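Local coordinates for uncharacterized protein (Bacteroides caccae, PDB 4R4K) that is of unknown function but has a cystatin-like fold of the NTF2 clan, with polyethylene glycol bound in the crystal, at residues A[64-69]-A[91-96]; A[108-111]-A[115-118]. All blocks are in the same frame, centred on the assembly; numbering follows the deposited sequence.

Contact 1. Residues A[64-69]-A[91-96]; sequences ETMKEE and KVFEAG. With PEU (2,5,8,11,14,17,20,23,26,29,32,35,38,41,44,47,50,53,56,59,62,65,68,71,74,77,80-heptacosaoxadooctacontan-82-ol), chain J.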
ATOM      1  N   GLU A  64       8.362   8.738  -2.635  1.00 21.95           N
ATOM      2  CA  GLU A  64       9.187   8.018  -3.585  1.00 25.20           C
ATOM      3  C   GLU A  64       8.496   6.731  -4.048  1.00 22.46           C
ATOM      4  O   GLU A  64       8.528   6.386  -5.232  1.00 25.96           O
ATOM      5  CB  GLU A  64      10.556   7.706  -2.955  1.00 28.86           C
ATOM      6  CG  GLU A  64      11.394   8.945  -2.663  1.00 37.36           C
ATOM      7  CD  GLU A  64      11.029   9.727  -1.385  1.00 57.81           C
ATOM      8  OE1 GLU A  64      10.170   9.290  -0.572  1.00 38.39           O
ATOM      9  OE2 GLU A  64      11.621  10.817  -1.189  1.00 57.20           O
ATOM     10  N   THR A  65       7.860   6.033  -3.120  1.00 19.98           N
ATOM     11  CA  THR A  65       7.171   4.802  -3.431  1.00 20.52           C
ATOM     12  C   THR A  65       5.989   5.044  -4.367  1.00 19.93           C
ATOM     13  O   THR A  65       5.712   4.218  -5.241  1.00 20.24           O
ATOM     14  CB  THR A  65       6.736   4.075  -2.150  1.00 23.37           C
ATOM     15  OG1 THR A  65       7.907   3.683  -1.435  1.00 23.83           O
ATOM     16  CG2 THR A  65       5.920   2.811  -2.445  1.00 23.54           C
HETATM   17  N   MSE A  66       5.316   6.175  -4.204  1.00 20.40           N
HETATM   18  CA  MSE A  66       4.101   6.446  -4.956  1.00 21.33           C
HETATM   19  C   MSE A  66       4.359   7.073  -6.324  1.00 23.13           C
HETATM   20  O   MSE A  66       3.421   7.439  -7.013  1.00 25.10           O
HETATM   21  CB  MSE A  66       3.171   7.300  -4.111  1.00 21.35           C
HETATM   22  CG  MSE A  66       2.698   6.592  -2.848  1.00 20.44           C
HETATM   23 SE   MSE A  66       1.712   4.946  -3.288  0.75 27.17          SE
HETATM   24  CE  MSE A  66       0.603   5.550  -4.760  1.00 23.76           C
ATOM     25  N   LYS A  67       5.620   7.225  -6.722  1.00 23.59           N
ATOM     26  CA  LYS A  67       5.965   7.824  -8.020  1.00 21.50           C
ATOM     27  C   LYS A  67       5.773   6.796  -9.125  1.00 21.42           C
ATOM     28  O   LYS A  67       6.104   5.634  -8.934  1.00 21.58           O
ATOM     29  CB  LYS A  67       7.442   8.221  -8.046  1.00 25.85           C
ATOM     30  CG  LYS A  67       7.815   9.574  -7.488  1.00 39.18           C
ATOM     31  CD  LYS A  67       8.978  10.158  -8.283  1.00 45.91           C
ATOM     32  CE  LYS A  67       9.697  11.247  -7.541  1.00 52.11           C
ATOM     33  NZ  LYS A  67       8.803  11.987  -6.626  1.00 53.44           N
ATOM     34  N   GLU A  68       5.271   7.236 -10.281  1.00 18.70           N
ATOM     35  CA  GLU A  68       5.212   6.372 -11.452  1.00 20.19           C
ATOM     36  C   GLU A  68       6.548   6.419 -12.155  1.00 19.37           C
ATOM     37  O   GLU A  68       7.027   7.507 -12.493  1.00 21.29           O
ATOM     38  CB  GLU A  68       4.161   6.843 -12.428  1.00 21.12           C
ATOM     39  CG  GLU A  68       2.733   6.734 -11.942  1.00 22.86           C
ATOM     40  CD  GLU A  68       1.747   7.014 -13.065  1.00 27.49           C
ATOM     41  OE1 GLU A  68       1.529   8.223 -13.335  1.00 32.83           O
ATOM     42  OE2 GLU A  68       1.212   6.038 -13.676  1.00 23.69           O
ATOM     43  N   GLU A  69       7.170   5.269 -12.346  1.00 17.98           N
ATOM     44  CA  GLU A  69       8.471   5.230 -12.956  1.00 19.89           C
ATOM     45  C   GLU A  69       8.862   3.814 -13.356  1.00 19.52           C
ATOM     46  O   GLU A  69       8.235   2.832 -12.995  1.00 19.39           O
ATOM     47  CB  GLU A  69       9.509   5.815 -12.003  1.00 19.49           C
ATOM     48  CG  GLU A  69       9.776   4.976 -10.782  1.00 22.92           C
ATOM     49  CD  GLU A  69      10.499   5.712  -9.665  1.00 28.19           C
ATOM     50  OE1 GLU A  69      10.777   6.919  -9.783  1.00 27.13           O
ATOM     51  OE2 GLU A  69      10.836   5.032  -8.674  1.00 36.17           O
ATOM     52  N   LYS A  91      -8.731   5.126  -8.235  1.00 19.47           N
ATOM     53  CA  LYS A  91      -7.405   4.919  -8.768  1.00 19.31           C
ATOM     54  C   LYS A  91      -6.760   3.680  -8.153  1.00 17.12           C
ATOM     55  O   LYS A  91      -7.000   3.359  -6.990  1.00 19.50           O
ATOM     56  CB  LYS A  91      -6.552   6.160  -8.558  1.00 22.26           C
ATOM     57  CG  LYS A  91      -7.159   7.396  -9.235  1.00 27.63           C
ATOM     58  CD  LYS A  91      -6.216   8.560  -9.254  1.00 27.60           C
ATOM     59  CE  LYS A  91      -6.939   9.861  -9.552  1.00 25.49           C
ATOM     60  NZ  LYS A  91      -7.474   9.906 -10.940  1.00 25.68           N
ATOM     61  N   VAL A  92      -5.931   2.991  -8.930  1.00 19.32           N
ATOM     62  CA  VAL A  92      -5.196   1.834  -8.454  1.00 17.46           C
ATOM     63  C   VAL A  92      -3.737   1.978  -8.905  1.00 16.71           C
ATOM     64  O   VAL A  92      -3.461   2.244 -10.068  1.00 18.32           O
ATOM     65  CB  VAL A  92      -5.736   0.495  -8.979  1.00 20.09           C
ATOM     66  CG1 VAL A  92      -4.852  -0.659  -8.513  1.00 20.69           C
ATOM     67  CG2 VAL A  92      -7.171   0.290  -8.549  1.00 17.98           C
ATOM     68  N   PHE A  93      -2.846   1.893  -7.925  1.00 16.85           N
ATOM     69  CA  PHE A  93      -1.414   1.996  -8.125  1.00 17.42           C
ATOM     70  C   PHE A  93      -0.810   0.601  -7.909  1.00 19.59           C
ATOM     71  O   PHE A  93      -1.141  -0.083  -6.939  1.00 19.59           O
ATOM     72  CB  PHE A  93      -0.835   2.985  -7.135  1.00 16.61           C
ATOM     73  CG  PHE A  93       0.642   3.214  -7.281  1.00 17.21           C
ATOM     74  CD1 PHE A  93       1.140   4.106  -8.236  1.00 17.93           C
ATOM     75  CD2 PHE A  93       1.541   2.561  -6.440  1.00 16.95           C
ATOM     76  CE1 PHE A  93       2.505   4.331  -8.339  1.00 20.49           C
ATOM     77  CE2 PHE A  93       2.891   2.797  -6.536  1.00 16.26           C
ATOM     78  CZ  PHE A  93       3.373   3.694  -7.473  1.00 21.51           C
ATOM     79  N   GLU A  94       0.045   0.189  -8.827  1.00 19.06           N
ATOM     80  CA  GLU A  94       0.696  -1.111  -8.787  1.00 18.72           C
ATOM     81  C   GLU A  94       2.187  -0.965  -9.025  1.00 16.37           C
ATOM     82  O   GLU A  94       2.599  -0.154  -9.844  1.00 18.98           O
ATOM     83  CB  GLU A  94       0.071  -2.051  -9.818  1.00 23.03           C
ATOM     84  CG  GLU A  94      -1.130  -2.736  -9.241  1.00 26.33           C
ATOM     85  CD  GLU A  94      -1.887  -3.614 -10.210  1.00 32.77           C
ATOM     86  OE1 GLU A  94      -1.298  -4.113 -11.200  1.00 32.25           O
ATOM     87  OE2 GLU A  94      -3.081  -3.835  -9.937  1.00 33.57           O
ATOM     88  N   ALA A  95       2.985  -1.733  -8.269  1.00 15.44           N
ATOM     89  CA  ALA A  95       4.420  -1.729  -8.439  1.00 16.56           C
ATOM     90  C   ALA A  95       4.985  -3.138  -8.305  1.00 16.76           C
ATOM     91  O   ALA A  95       4.454  -3.977  -7.552  1.00 18.96           O
ATOM     92  CB  ALA A  95       5.079  -0.800  -7.442  1.00 16.53           C
ATOM     93  N   GLY A  96       6.045  -3.409  -9.066  1.00 15.71           N
ATOM     94  CA  GLY A  96       6.708  -4.696  -9.013  1.00 17.89           C
ATOM     95  C   GLY A  96       7.725  -4.850 -10.129  1.00 17.75           C
ATOM     96  O   GLY A  96       7.799  -3.991 -11.038  1.00 16.08           O
TER
HETATM   97  OCV PEU J 206      16.854   5.857   5.975  1.00 59.91           O
HETATM   98  CCW PEU J 206      15.522   5.414   6.176  1.00 59.16           C
HETATM   99  CCX PEU J 206      14.530   6.422   5.627  1.00 64.56           C
HETATM  100  OCY PEU J 206      13.311   5.717   5.392  1.00 70.44           O
HETATM  101  CCZ PEU J 206      12.250   5.987   6.312  1.00 58.71           C
HETATM  102  CDA PEU J 206      11.018   6.287   5.476  1.00 57.20           C
HETATM  103  ODB PEU J 206      11.143   7.599   4.944  1.00 64.55           O
HETATM  104  CDC PEU J 206      10.433   7.847   3.725  1.00 48.08           C
HETATM  105  CDD PEU J 206      11.234   8.760   2.792  1.00 52.31           C
HETATM  106  ODE PEU J 206      10.481   9.938   2.459  1.00 48.22           O
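The methyl of Met66, present as selenomethionine, lies over one face of the Phe93 ring. CE stands 3.6 Å from the ring centroid and 20° off the normal, displaced toward the rim nearest the strand, where its closest approach is 3.4 Å to Phe93 CG. This is a CH-pi contact, and the selenium follows obliquely, SE being 4.4 Å from the same centroid, which makes the pair a Met-aromatic contact. A flexible, unbranched side chain suits the place: the bond from CA to CB does not aim at the strand, but bends at chi2 and chi3 swing the methyl round onto the ring. Phe93 meets it from the strand with CG anti to the backbone N (chi1 -178°), which carries the ring out to the loop 64-69.

The far end of the ring enters the bend of the loop, a type I turn from Glu64 to Lys67 closed by a weak backbone bond. Phe93 CZ lies 3.3 Å from Thr65 O, which comes up obliquely, and 3.7 Å from Lys67 O, which sits at the ring edge in its plane, facing the slightly positive aromatic hydrogens. Lys67 O is also hydrogen-bonded to Ser81 OG. Beside it, Glu68 lays its aliphatic CG against the edge near CE1, while its carboxylate turns to the backbone N of Phe83, whose ring meets Phe93 edge-to-face.

On the outer side of the turn, Glu64 OE1 accepts a hydrogen bond of 3.1 Å from ODE of a polyethylene glycol chain, which His153 also binds. The Met-aromatic contact thus fastens the loop before strand 69-72 to strand 90-97, in the antiparallel sheet of this cystatin-like fold of the NTF2 clan.

Contact 2. Residues A[108-111]-A[115-118]; sequences FEQA and KWYV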
ATOM      1  N   PHE A 108      -7.367   3.510  -4.223  1.00 18.25           N
ATOM      2  CA  PHE A 108      -7.831   4.781  -3.692  1.00 16.71           C
ATOM      3  C   PHE A 108      -9.226   5.067  -4.228  1.00 18.46           C
ATOM      4  O   PHE A 108      -9.521   4.801  -5.402  1.00 20.05           O
ATOM      5  CB  PHE A 108      -6.970   5.933  -4.185  1.00 17.41           C
ATOM      6  CG  PHE A 108      -5.537   5.849  -3.791  1.00 17.70           C
ATOM      7  CD1 PHE A 108      -5.087   6.400  -2.591  1.00 17.52           C
ATOM      8  CD2 PHE A 108      -4.637   5.263  -4.641  1.00 20.96           C
ATOM      9  CE1 PHE A 108      -3.749   6.342  -2.270  1.00 16.25           C
ATOM     10  CE2 PHE A 108      -3.307   5.195  -4.324  1.00 22.58           C
ATOM     11  CZ  PHE A 108      -2.857   5.749  -3.144  1.00 20.37           C
ATOM     12  N   GLU A 109     -10.094   5.559  -3.353  1.00 19.68           N
ATOM     13  CA  GLU A 109     -11.438   5.939  -3.768  1.00 21.54           C
ATOM     14  C   GLU A 109     -11.775   7.284  -3.154  1.00 19.99           C
ATOM     15  O   GLU A 109     -11.432   7.554  -1.990  1.00 19.62           O
ATOM     16  CB  GLU A 109     -12.454   4.870  -3.362  1.00 26.20           C
ATOM     17  CG  GLU A 109     -12.279   3.587  -4.142  1.00 35.40           C
ATOM     18  CD  GLU A 109     -13.380   2.567  -3.914  1.00 42.32           C
ATOM     19  OE1 GLU A 109     -14.104   2.671  -2.900  1.00 38.36           O
ATOM     20  OE2 GLU A 109     -13.499   1.649  -4.756  1.00 47.13           O
ATOM     21  N   GLN A 110     -12.439   8.118  -3.947  1.00 21.09           N
ATOM     22  CA  GLN A 110     -12.921   9.371  -3.467  1.00 23.25           C
ATOM     23  C   GLN A 110     -14.323   9.109  -2.941  1.00 25.00           C
ATOM     24  O   GLN A 110     -15.227   8.713  -3.689  1.00 25.45           O
ATOM     25  CB  GLN A 110     -12.923  10.436  -4.554  1.00 23.23           C
ATOM     26  CG  GLN A 110     -13.112  11.822  -3.962  1.00 23.56           C
ATOM     27  CD  GLN A 110     -13.510  12.849  -4.990  1.00 25.62           C
ATOM     28  OE1 GLN A 110     -14.474  12.652  -5.696  1.00 32.39           O
ATOM     29  NE2 GLN A 110     -12.784  13.928  -5.075  1.00 24.40           N
ATOM     30  N   ALA A 111     -14.474   9.325  -1.642  1.00 22.67           N
ATOM     31  CA  ALA A 111     -15.703   8.996  -0.939  1.00 25.49           C
ATOM     32  C   ALA A 111     -16.795  10.054  -1.175  1.00 21.65           C
ATOM     33  O   ALA A 111     -16.545  11.097  -1.781  1.00 22.08           O
ATOM     34  CB  ALA A 111     -15.428   8.867   0.534  1.00 25.96           C
ATOM     35  N   LYS A 115     -13.509  13.325  -0.085  1.00 19.50           N
ATOM     36  CA  LYS A 115     -12.152  13.048   0.389  1.00 19.58           C
ATOM     37  C   LYS A 115     -11.652  11.731  -0.190  1.00 19.28           C
ATOM     38  O   LYS A 115     -12.405  10.786  -0.362  1.00 19.01           O
ATOM     39  CB  LYS A 115     -12.128  12.983   1.907  1.00 20.84           C
ATOM     40  CG  LYS A 115     -12.448  14.288   2.603  1.00 25.16           C
ATOM     41  CD  LYS A 115     -12.383  14.117   4.115  1.00 28.23           C
ATOM     42  CE  LYS A 115     -12.616  15.417   4.850  1.00 30.76           C
ATOM     43  NZ  LYS A 115     -12.571  15.205   6.318  1.00 30.12           N
ATOM     44  N   TRP A 116     -10.354  11.675  -0.452  1.00 18.67           N
ATOM     45  CA  TRP A 116      -9.718  10.444  -0.905  1.00 18.84           C
ATOM     46  C   TRP A 116      -9.295   9.572   0.269  1.00 18.14           C
ATOM     47  O   TRP A 116      -8.804  10.075   1.287  1.00 16.39           O
ATOM     48  CB  TRP A 116      -8.506  10.761  -1.761  1.00 17.23           C
ATOM     49  CG  TRP A 116      -8.857  11.299  -3.106  1.00 16.27           C
ATOM     50  CD1 TRP A 116      -8.903  12.608  -3.469  1.00 17.10           C
ATOM     51  CD2 TRP A 116      -9.141  10.543  -4.284  1.00 18.26           C
ATOM     52  NE1 TRP A 116      -9.226  12.713  -4.792  1.00 19.36           N
ATOM     53  CE2 TRP A 116      -9.367  11.462  -5.325  1.00 18.07           C
ATOM     54  CE3 TRP A 116      -9.239   9.181  -4.561  1.00 16.72           C
ATOM     55  CZ2 TRP A 116      -9.701  11.065  -6.622  1.00 21.47           C
ATOM     56  CZ3 TRP A 116      -9.545   8.784  -5.851  1.00 19.51           C
ATOM     57  CH2 TRP A 116      -9.772   9.722  -6.870  1.00 19.55           C
ATOM     58  N   TYR A 117      -9.494   8.276   0.100  1.00 18.44           N
ATOM     59  CA  TYR A 117      -9.062   7.273   1.049  1.00 19.21           C
ATOM     60  C   TYR A 117      -8.440   6.087   0.335  1.00 18.11           C
ATOM     61  O   TYR A 117      -8.815   5.750  -0.799  1.00 18.78           O
ATOM     62  CB  TYR A 117     -10.240   6.720   1.836  1.00 19.74           C
ATOM     63  CG  TYR A 117     -10.922   7.706   2.687  1.00 19.01           C
ATOM     64  CD1 TYR A 117     -11.920   8.487   2.156  1.00 19.86           C
ATOM     65  CD2 TYR A 117     -10.607   7.860   4.035  1.00 21.29           C
ATOM     66  CE1 TYR A 117     -12.554   9.403   2.942  1.00 23.90           C
ATOM     67  CE2 TYR A 117     -11.234   8.792   4.828  1.00 22.00           C
ATOM     68  CZ  TYR A 117     -12.225   9.547   4.261  1.00 25.66           C
ATOM     69  OH  TYR A 117     -12.854  10.487   5.010  1.00 30.71           O
ATOM     70  N   VAL A 118      -7.528   5.442   1.045  1.00 18.36           N
ATOM     71  CA  VAL A 118      -7.100   4.100   0.672  1.00 18.55           C
ATOM     72  C   VAL A 118      -8.142   3.129   1.201  1.00 18.10           C
ATOM     73  O   VAL A 118      -8.485   3.186   2.378  1.00 18.95           O
ATOM     74  CB  VAL A 118      -5.725   3.767   1.252  1.00 17.32           C
ATOM     75  CG1 VAL A 118      -5.416   2.281   1.058  1.00 18.79           C
ATOM     76  CG2 VAL A 118      -4.682   4.630   0.574  1.00 18.00           C
TER
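Trp116 and Gln110 pair across a beta hairpin made by strands 104-110 and 116-123, neighbours in the antiparallel sheet of the cystatin-like fold. They sit directly across from each other as a non-hydrogen-bonded pair, with both side chains on the same face, and Gln110 CB settles over the centre of the indole six-membered ring, 3.6 Å from its centroid and only 5° off the normal. Gln110 suits this place because its methylene covers the ring while CG, anti to the backbone N (chi1 -166°), leads into an extended chain whose NE2 is hydrogen-bonded to Ser8 O. The indole leans across the neighbouring strand, bringing CE3 to 3.4 Å from Gln110 N; its own NE1 is bonded to Glu10 O. With an alanine in place of Trp116, Gln110 CB and Phe108 CB would probably lose their aromatic cover, and Glu10 O its indole donor.

Phe108 extends this apolar face, packing against Val118, its non-hydrogen-bonded partner, and meeting Phe12 of helix 12-21 edge-to-face. The face bearing Glu109 and Tyr117 is more polar: Tyr117 rests its ring beside Ala111 CB and bonds through OH to Asp113 in the turn. The backbones are joined by two bonds between Glu109 and Tyr117, and next to the turn Ala111 N donates to Lys115 O at 2.8 Å, with an angle of 168° at the hydrogen. On the apolar face, Phe108 CE1 touches Val118 CG2 at 3.4 Å.

In the fold
The two contacts lie in series along the chain, contact 1 closing before contact 2 opens, with centres about 16 Å apart. Both reach the five-stranded antiparallel sheet: contact 1 sets the loop before strand 69-72 against strand 90-97, and contact 2 joins the next two strands, 104-110 and 116-123, the latter with Arg29 and Lys31 bonded to the backbone of Val118. Strands 90-97 and 104-110 are neighbours, and Lys91 O and Phe108 N, 2.8 Å apart, probably form a hydrogen bond between them. The side chains also meet, Met66 CE packing on Phe108 CZ at 3.8 Å. Loop 64-69 and helix 12-21 thus share one apolar layer on the sheet, continuous from Phe93 to Trp116.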